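Local coordinates for pathogenicity island protein (Staphylococcus aureus subsp. aureus, PDB 3HL6) that is of unknown function but is encoded as an open reading frame of a staphylococcal pathogenicity island, a mobile genetic element, at residues Ile100-Met104 against Leu162-Ile166; Ile156-Tyr160 against Leu177-Thr181; Met104-Phe109 against Glu172-Leu177. All blocks are in the same frame, centred on the assembly; numbering follows the deposited sequence.

Overall arrangement
The three contacts join helices 100-109, 152-163 and 171-184 in pairs, so together they close a three-helix core. The helices come in that order along the chain. Interaction 1 sets 100-104 against the end of helix 152-163 and the turn after it. Interaction 2 sets that helix against 171-184, and interaction 3 sets 171-184 against 100-109. The centres lie about 8 to 11 Å apart. Along the chain the segments alternate, so each pair of contacts crosses. Met104 is shared by interactions 1 and 3, and Leu177 by interactions 2 and 3. All three contacts are buried and apolar. Side chains of interaction 2 also reach strands 52-57 and 68-71, which ties the helical core to the five-stranded sheet.

Interaction 1 of 3, residues Ile100-Met104 against Leu162-Ile166; sequences ISDMM and LATGI
At the start of helix 100-109, Ile100 and Met104 pack on the C-terminal end of helix 152-163 and the type I beta turn from Ala163 to Ile166. The contact is buried and rests on apolar side chains. Leu162 of the helix and Ile166 of the turn supply most of the side-chain contact on that side.

Ile100 reaches across with its longer branch. With chi1 at -176°, CG1 points directly away from the residue's own N, and CD1 reaches the main chain at the end of the helix. CD1 lies 3.4 Å from Leu162 O and 3.9 Å from Gly165 CA. Leu162 O also accepts the N-H of Gly165. The absence of a side chain at Gly165 lets the methyl come this close to the main chain. The other branch, CG2, meets Ile166 CG1 at 3.6 Å, and the two isoleucines cross obliquely.

The CG2 of Ile166 meets Ser101 OG. CD1, on the longer branch, touches Ser101 CA and lies 3.8 Å from Met104 SD. Met104 is fully extended, with all three torsions near 180°. It therefore runs past Leu162 to Ala163, where its CE lies 4.1 Å from Ala163 CB. Near its base, Met104 CB packs on Leu162 CB.

Met103 CG meets both methyls of Leu162, and the two side chains cross at about a right angle. Leu162 CD2 also touches Ile100 CG1 at 4.0 Å, while CD1 also meets Met104 CA.

Tyr90 of strand 90-92 touches Ile100, Met103 and Leu162. Gly165 O is hydrogen-bonded to His86 ND1 and Ala163 O to Arg13 NH2, which tie the turn to helices 77-88 and 13-30. Leu173 of helix 171-184 touches Ser101 and Met104.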
loop_
_atom_site.group_PDB
_atom_site.type_symbol
_atom_site.label_atom_id
_atom_site.label_comp_id
_atom_site.label_asym_id
_atom_site.label_seq_id
_atom_site.Cartn_x
_atom_site.Cartn_y
_atom_site.Cartn_z
ATOM N N ILE B 100 11.356 9.915 -3.503
ATOM C CA ILE B 100 11.125 9.730 -2.098
ATOM C C ILE B 100 12.380 10.110 -1.299
ATOM O O ILE B 100 12.271 10.632 -0.188
ATOM C CB ILE B 100 10.616 8.302 -1.749
ATOM C CG1 ILE B 100 10.289 8.213 -0.234
ATOM C CG2 ILE B 100 11.617 7.220 -2.226
ATOM C CD1 ILE B 100 9.189 7.198 0.130
ATOM N N SER B 101 13.559 9.894 -1.877
ATOM C CA SER B 101 14.790 10.281 -1.196
ATOM C C SER B 101 14.934 11.796 -1.049
ATOM O O SER B 101 15.215 12.303 0.051
ATOM C CB SER B 101 16.015 9.663 -1.867
ATOM O OG SER B 101 15.861 8.258 -1.905
ATOM N N ASP B 102 14.727 12.528 -2.132
ATOM C CA ASP B 102 14.744 13.986 -2.023
ATOM C C ASP B 102 13.617 14.515 -1.146
ATOM O O ASP B 102 13.785 15.515 -0.432
ATOM C CB ASP B 102 14.618 14.639 -3.390
ATOM C CG ASP B 102 15.819 14.385 -4.255
ATOM O OD1 ASP B 102 16.883 14.100 -3.677
ATOM O OD2 ASP B 102 15.679 14.469 -5.495
ATOM N N MET B 103 12.477 13.840 -1.185
ATOM C CA MET B 103 11.422 14.197 -0.273
ATOM C C MET B 103 11.904 14.111 1.158
ATOM O O MET B 103 11.612 15.009 1.973
ATOM C CB MET B 103 10.200 13.336 -0.464
ATOM C CG MET B 103 9.055 13.820 0.401
ATOM S SD MET B 103 8.400 15.417 -0.102
ATOM C CE MET B 103 7.160 15.723 1.156
ATOM N N MET B 104 12.649 13.052 1.473
ATOM C CA MET B 104 13.096 12.865 2.849
ATOM C C MET B 104 14.225 13.842 3.166
ATOM O O MET B 104 14.245 14.451 4.226
ATOM C CB MET B 104 13.485 11.406 3.097
ATOM C CG MET B 104 14.001 11.122 4.471
ATOM S SD MET B 104 14.554 9.431 4.804
ATOM C CE MET B 104 14.918 9.641 6.529
ATOM N N LEU B 162 8.603 8.162 5.337
ATOM C CA LEU B 162 9.416 8.210 4.134
ATOM C C LEU B 162 10.475 7.102 4.121
ATOM O O LEU B 162 10.621 6.394 3.118
ATOM C CB LEU B 162 10.068 9.585 4.006
ATOM C CG LEU B 162 9.015 10.670 3.848
ATOM C CD1 LEU B 162 9.581 12.075 3.907
ATOM C CD2 LEU B 162 8.310 10.425 2.512
ATOM N N ALA B 163 11.168 6.911 5.238
ATOM C CA ALA B 163 12.316 6.001 5.248
ATOM C C ALA B 163 11.916 4.579 4.837
ATOM O O ALA B 163 12.700 3.873 4.188
ATOM C CB ALA B 163 13.032 5.993 6.616
ATOM N N THR B 164 10.690 4.180 5.179
ATOM C CA THR B 164 10.238 2.842 4.884
ATOM C C THR B 164 9.922 2.638 3.410
ATOM O O THR B 164 9.668 1.498 2.986
ATOM C CB THR B 164 8.979 2.447 5.694
ATOM O OG1 THR B 164 7.863 3.269 5.310
ATOM C CG2 THR B 164 9.239 2.549 7.198
ATOM N N GLY B 165 9.920 3.706 2.613
ATOM C CA GLY B 165 9.755 3.514 1.165
ATOM C C GLY B 165 11.023 3.572 0.310
ATOM O O GLY B 165 10.949 3.469 -0.903
ATOM N N ILE B 166 12.186 3.727 0.935
ATOM C CA ILE B 166 13.417 4.038 0.220
ATOM C C ILE B 166 14.345 2.828 0.235
ATOM O O ILE B 166 14.819 2.414 1.304
ATOM C CB ILE B 166 14.189 5.200 0.889
ATOM C CG1 ILE B 166 13.391 6.492 0.854
ATOM C CG2 ILE B 166 15.592 5.389 0.248
ATOM C CD1 ILE B 166 14.121 7.601 1.492
#

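Interaction 2 of 3, residues Ile156-Tyr160 against Leu177-Thr181; sequences IEMLY and LKLVT
Tyr160 lays one face of its ring against Leu177 in an antiparallel helix pair. The pair is formed by helices 152-163 and 171-184, which follow each other in the chain. The local axes approach to 11.0 Å, with 151° between their directions.

The Leu177 methyl CD2 sits almost straight above the ring, 4.0 Å from its centroid and 8° off the normal. This is a CH-pi contact. The other methyl, CD1, lies nearer the rim, 3.5 Å from Tyr160 CE2. It also touches Leu159 CB at 3.9 Å, so CD1 meets both Tyr160 and Leu159. A chi1 of -175° swings the Leu177 side chain away from its own N and out to these two residues.

One turn along, Ile156 pairs with Val180. The Ile156 atoms CG1 and CD1 both meet Val180 CG1, and the two side chains lie alongside, pointing opposite ways. Thr181 closes this end of the contact. Its CG2 approaches Ile156 CG2 at 4.0 Å. The placing of Thr181 CG2 beside the tyrosine is doubtful, because the model sets it too close.

Further out, the sheet positions the tyrosine. Its OH is hydrogen-bonded to Val57 N on strand 52-57, and its ring stacks with Phe68 of strand 68-71. Phe68 also touches Ile156 and Thr181. On the side of helix 100-109, Leu159 packs on Met104 and Gln107, while Val180 packs on Leu108.

The hydroxyl of Thr181 turns back to its own helix, where OG1 lies 2.9 Å from Leu177 O, the carbonyl one turn back.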
loop_
_atom_site.group_PDB
_atom_site.type_symbol
_atom_site.label_atom_id
_atom_site.label_comp_id
_atom_site.label_asym_id
_atom_site.label_seq_id
_atom_site.Cartn_x
_atom_site.Cartn_y
_atom_site.Cartn_z
ATOM N N ILE B 156 9.770 13.994 12.830
ATOM C CA ILE B 156 10.516 12.750 12.851
ATOM C C ILE B 156 9.650 11.569 12.405
ATOM O O ILE B 156 10.103 10.693 11.641
ATOM C CB ILE B 156 11.180 12.521 14.211
ATOM C CG1 ILE B 156 12.266 13.582 14.401
ATOM C CG2 ILE B 156 11.820 11.164 14.246
ATOM C CD1 ILE B 156 12.745 13.751 15.811
ATOM N N GLU B 157 8.385 11.590 12.820
ATOM C CA GLU B 157 7.500 10.460 12.529
ATOM C C GLU B 157 7.358 10.361 11.043
ATOM O O GLU B 157 7.420 9.283 10.441
ATOM C CB GLU B 157 6.144 10.610 13.216
ATOM C CG GLU B 157 6.209 10.345 14.706
ATOM C CD GLU B 157 4.872 10.533 15.405
ATOM O OE1 GLU B 157 3.974 11.178 14.825
ATOM O OE2 GLU B 157 4.719 10.021 16.544
ATOM N N MET B 158 7.224 11.517 10.441
ATOM C CA MET B 158 7.072 11.593 9.011
ATOM C C MET B 158 8.364 11.229 8.237
ATOM O O MET B 158 8.312 10.532 7.242
ATOM C CB MET B 158 6.540 12.974 8.652
ATOM C CG MET B 158 6.009 13.019 7.288
ATOM S SD MET B 158 7.019 14.177 6.399
ATOM C CE MET B 158 5.705 15.222 5.676
ATOM N N LEU B 159 9.515 11.681 8.720
ATOM C CA LEU B 159 10.812 11.134 8.275
ATOM C C LEU B 159 10.833 9.620 8.367
ATOM O O LEU B 159 11.193 8.938 7.427
ATOM C CB LEU B 159 11.975 11.742 9.080
ATOM C CG LEU B 159 12.297 13.209 8.758
ATOM C CD1 LEU B 159 13.247 13.795 9.771
ATOM C CD2 LEU B 159 12.860 13.314 7.355
ATOM N N TYR B 160 10.402 9.076 9.490
ATOM C CA TYR B 160 10.337 7.626 9.562
ATOM C C TYR B 160 9.486 7.011 8.468
ATOM O O TYR B 160 9.834 5.975 7.950
ATOM C CB TYR B 160 9.880 7.154 10.933
ATOM C CG TYR B 160 11.030 7.047 11.873
ATOM C CD1 TYR B 160 11.594 5.812 12.181
ATOM C CD2 TYR B 160 11.585 8.176 12.421
ATOM C CE1 TYR B 160 12.658 5.707 13.039
ATOM C CE2 TYR B 160 12.639 8.095 13.282
ATOM C CZ TYR B 160 13.187 6.856 13.587
ATOM O OH TYR B 160 14.259 6.795 14.465
ATOM N N LEU B 177 18.816 10.486 9.879
ATOM C CA LEU B 177 17.709 10.018 10.709
ATOM C C LEU B 177 18.190 9.551 12.096
ATOM O O LEU B 177 17.496 9.725 13.111
ATOM C CB LEU B 177 16.918 8.930 9.988
ATOM C CG LEU B 177 15.662 8.486 10.743
ATOM C CD1 LEU B 177 14.651 9.671 10.958
ATOM C CD2 LEU B 177 15.018 7.310 10.048
ATOM N N LYS B 178 19.391 8.983 12.131
ATOM C CA LYS B 178 19.962 8.509 13.366
ATOM C C LYS B 178 20.303 9.657 14.327
ATOM O O LYS B 178 20.006 9.555 15.524
ATOM C CB LYS B 178 21.188 7.630 13.057
ATOM C CG LYS B 178 22.008 7.226 14.235
ATOM C CD LYS B 178 22.693 5.889 13.970
ATOM C CE LYS B 178 23.779 5.630 15.033
ATOM N NZ LYS B 178 24.307 4.232 15.047
ATOM N N LEU B 179 20.885 10.746 13.814
ATOM C CA LEU B 179 21.266 11.885 14.675
ATOM C C LEU B 179 20.058 12.642 15.242
ATOM O O LEU B 179 20.061 13.165 16.365
ATOM C CB LEU B 179 22.134 12.892 13.920
ATOM C CG LEU B 179 23.386 12.470 13.153
ATOM C CD1 LEU B 179 23.658 13.431 11.981
ATOM C CD2 LEU B 179 24.576 12.406 14.100
ATOM N N VAL B 180 19.025 12.723 14.432
ATOM C CA VAL B 180 17.812 13.358 14.863
ATOM C C VAL B 180 17.125 12.459 15.879
ATOM O O VAL B 180 16.637 12.936 16.899
ATOM C CB VAL B 180 16.924 13.651 13.649
ATOM C CG1 VAL B 180 15.610 14.055 14.088
ATOM C CG2 VAL B 180 17.571 14.815 12.801
ATOM N N THR B 181 17.099 11.151 15.634
ATOM C CA THR B 181 16.390 10.299 16.575
ATOM C C THR B 181 17.171 10.153 17.882
ATOM O O THR B 181 16.585 9.973 18.943
ATOM C CB THR B 181 15.968 8.918 15.987
ATOM O OG1 THR B 181 17.113 8.195 15.587
ATOM C CG2 THR B 181 15.168 9.098 14.750
#

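Interaction 3 of 3, residues Met104-Phe109 against Glu172-Leu177; sequences MASQLF and ELVEGL
Leu108 packs against the backbone of Gly176 where helices 100-109 and 171-184 run side by side. Their local axes come to 10.6 Å and run in roughly the same direction, with 37° between them. From CB, the Leu108 side chain heads toward the other helix. A chi1 of -170° puts CG trans to N, and CG also lies over one face of the neighbouring Phe109 ring, offset toward its rim. Beyond CG both methyls rest against the Gly176 main chain. CD1 meets Gly176 O at 3.9 Å, and CD2 lies 4.0 Å from Gly176 CA and C. CD2 also comes near Leu177 N.

Leu173 packs on Ala105 and Met104. Its CD1 lies 4.0 Å from Ala105 CB, and its CG meets Met104 SD at 3.9 Å. Met104 CE touches Leu177 CB, where the two side chains cross nearly at right angles.

Phe109 approaches with its rim. CZ lies 3.7 Å from Glu172 O, which is near the ring plane. That oxygen also accepts the N-H of Gly176 in its own helix. From helix 191-208, Leu204 touches Phe109 and Glu172, while Tyr208 touches Ala105 and Leu173.

The contact across the helices is thus apolar. Cohesion comes from packing: Leu108 on the Gly176 backbone, Met104 and Ala105 on Leu173, and the Phe109 rim at Glu172 O.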
loop_
_atom_site.group_PDB
_atom_site.type_symbol
_atom_site.label_atom_id
_atom_site.label_comp_id
_atom_site.label_asym_id
_atom_site.label_seq_id
_atom_site.Cartn_x
_atom_site.Cartn_y
_atom_site.Cartn_z
ATOM N N MET B 104 12.649 13.052 1.473
ATOM C CA MET B 104 13.096 12.865 2.849
ATOM C C MET B 104 14.225 13.842 3.166
ATOM O O MET B 104 14.245 14.451 4.226
ATOM C CB MET B 104 13.485 11.406 3.097
ATOM C CG MET B 104 14.001 11.122 4.471
ATOM S SD MET B 104 14.554 9.431 4.804
ATOM C CE MET B 104 14.918 9.641 6.529
ATOM N N ALA B 105 15.149 14.014 2.220
ATOM C CA ALA B 105 16.257 14.963 2.356
ATOM C C ALA B 105 15.757 16.385 2.588
ATOM O O ALA B 105 16.301 17.140 3.410
ATOM C CB ALA B 105 17.141 14.914 1.115
ATOM N N SER B 106 14.717 16.744 1.849
ATOM C CA SER B 106 14.003 18.003 2.064
ATOM C C SER B 106 13.535 18.148 3.482
ATOM O O SER B 106 13.918 19.088 4.158
ATOM C CB SER B 106 12.799 18.068 1.151
ATOM O OG SER B 106 12.554 19.407 0.827
ATOM N N GLN B 107 12.724 17.200 3.947
ATOM C CA GLN B 107 12.184 17.280 5.300
ATOM C C GLN B 107 13.252 17.314 6.369
ATOM O O GLN B 107 13.048 17.878 7.435
ATOM C CB GLN B 107 11.249 16.115 5.584
ATOM C CG GLN B 107 10.020 16.133 4.745
ATOM C CD GLN B 107 9.224 17.398 4.924
ATOM O OE1 GLN B 107 9.090 17.920 6.037
ATOM N NE2 GLN B 107 8.684 17.907 3.828
ATOM N N LEU B 108 14.378 16.676 6.094
ATOM C CA LEU B 108 15.449 16.546 7.056
ATOM C C LEU B 108 16.372 17.772 7.021
ATOM O O LEU B 108 16.797 18.272 8.071
ATOM C CB LEU B 108 16.213 15.268 6.736
ATOM C CG LEU B 108 17.280 14.629 7.612
ATOM C CD1 LEU B 108 16.972 14.737 9.085
ATOM C CD2 LEU B 108 17.378 13.174 7.209
ATOM N N PHE B 109 16.657 18.284 5.831
ATOM C CA PHE B 109 17.705 19.281 5.682
ATOM C C PHE B 109 17.242 20.660 5.236
ATOM O O PHE B 109 17.973 21.631 5.385
ATOM C CB PHE B 109 18.709 18.802 4.636
ATOM C CG PHE B 109 19.432 17.563 5.013
ATOM C CD1 PHE B 109 19.944 17.410 6.286
ATOM C CD2 PHE B 109 19.593 16.544 4.088
ATOM C CE1 PHE B 109 20.641 16.262 6.627
ATOM C CE2 PHE B 109 20.279 15.391 4.419
ATOM C CZ PHE B 109 20.803 15.243 5.689
ATOM N N GLU B 172 23.613 9.534 3.921
ATOM C CA GLU B 172 23.238 10.808 4.533
ATOM C C GLU B 172 21.778 10.846 4.987
ATOM O O GLU B 172 21.411 11.613 5.878
ATOM C CB GLU B 172 23.510 11.962 3.566
ATOM C CG GLU B 172 25.002 12.220 3.291
ATOM C CD GLU B 172 25.399 11.933 1.855
ATOM O OE1 GLU B 172 24.745 11.099 1.208
ATOM O OE2 GLU B 172 26.366 12.544 1.357
ATOM N N LEU B 173 20.939 10.016 4.394
ATOM C CA LEU B 173 19.629 9.811 4.961
ATOM C C LEU B 173 19.698 8.941 6.222
ATOM O O LEU B 173 19.189 9.315 7.273
ATOM C CB LEU B 173 18.710 9.205 3.906
ATOM C CG LEU B 173 17.906 10.145 3.005
ATOM C CD1 LEU B 173 18.339 11.618 3.116
ATOM C CD2 LEU B 173 17.992 9.649 1.591
ATOM N N VAL B 174 20.360 7.796 6.131
ATOM C CA VAL B 174 20.707 6.999 7.315
ATOM C C VAL B 174 21.332 7.777 8.486
ATOM O O VAL B 174 20.825 7.752 9.593
ATOM C CB VAL B 174 21.630 5.822 6.946
ATOM C CG1 VAL B 174 21.523 4.753 7.978
ATOM C CG2 VAL B 174 21.273 5.257 5.561
ATOM N N GLU B 175 22.447 8.457 8.275
ATOM C CA GLU B 175 23.078 9.153 9.382
ATOM C C GLU B 175 22.147 10.280 9.869
ATOM O O GLU B 175 21.928 10.449 11.074
ATOM C CB GLU B 175 24.447 9.678 8.950
ATOM C CG GLU B 175 25.291 10.305 10.072
ATOM C CD GLU B 175 25.631 9.308 11.187
ATOM O OE1 GLU B 175 25.413 8.084 10.973
ATOM O OE2 GLU B 175 26.116 9.756 12.270
ATOM N N GLY B 176 21.586 11.038 8.931
ATOM C CA GLY B 176 20.568 12.041 9.258
ATOM C C GLY B 176 19.458 11.603 10.190
ATOM O O GLY B 176 19.169 12.270 11.183
ATOM N N LEU B 177 18.816 10.486 9.879
ATOM C CA LEU B 177 17.709 10.018 10.709
ATOM C C LEU B 177 18.190 9.551 12.096
ATOM O O LEU B 177 17.496 9.725 13.111
ATOM C CB LEU B 177 16.918 8.930 9.988
ATOM C CG LEU B 177 15.662 8.486 10.743
ATOM C CD1 LEU B 177 14.651 9.671 10.958
ATOM C CD2 LEU B 177 15.018 7.310 10.048
#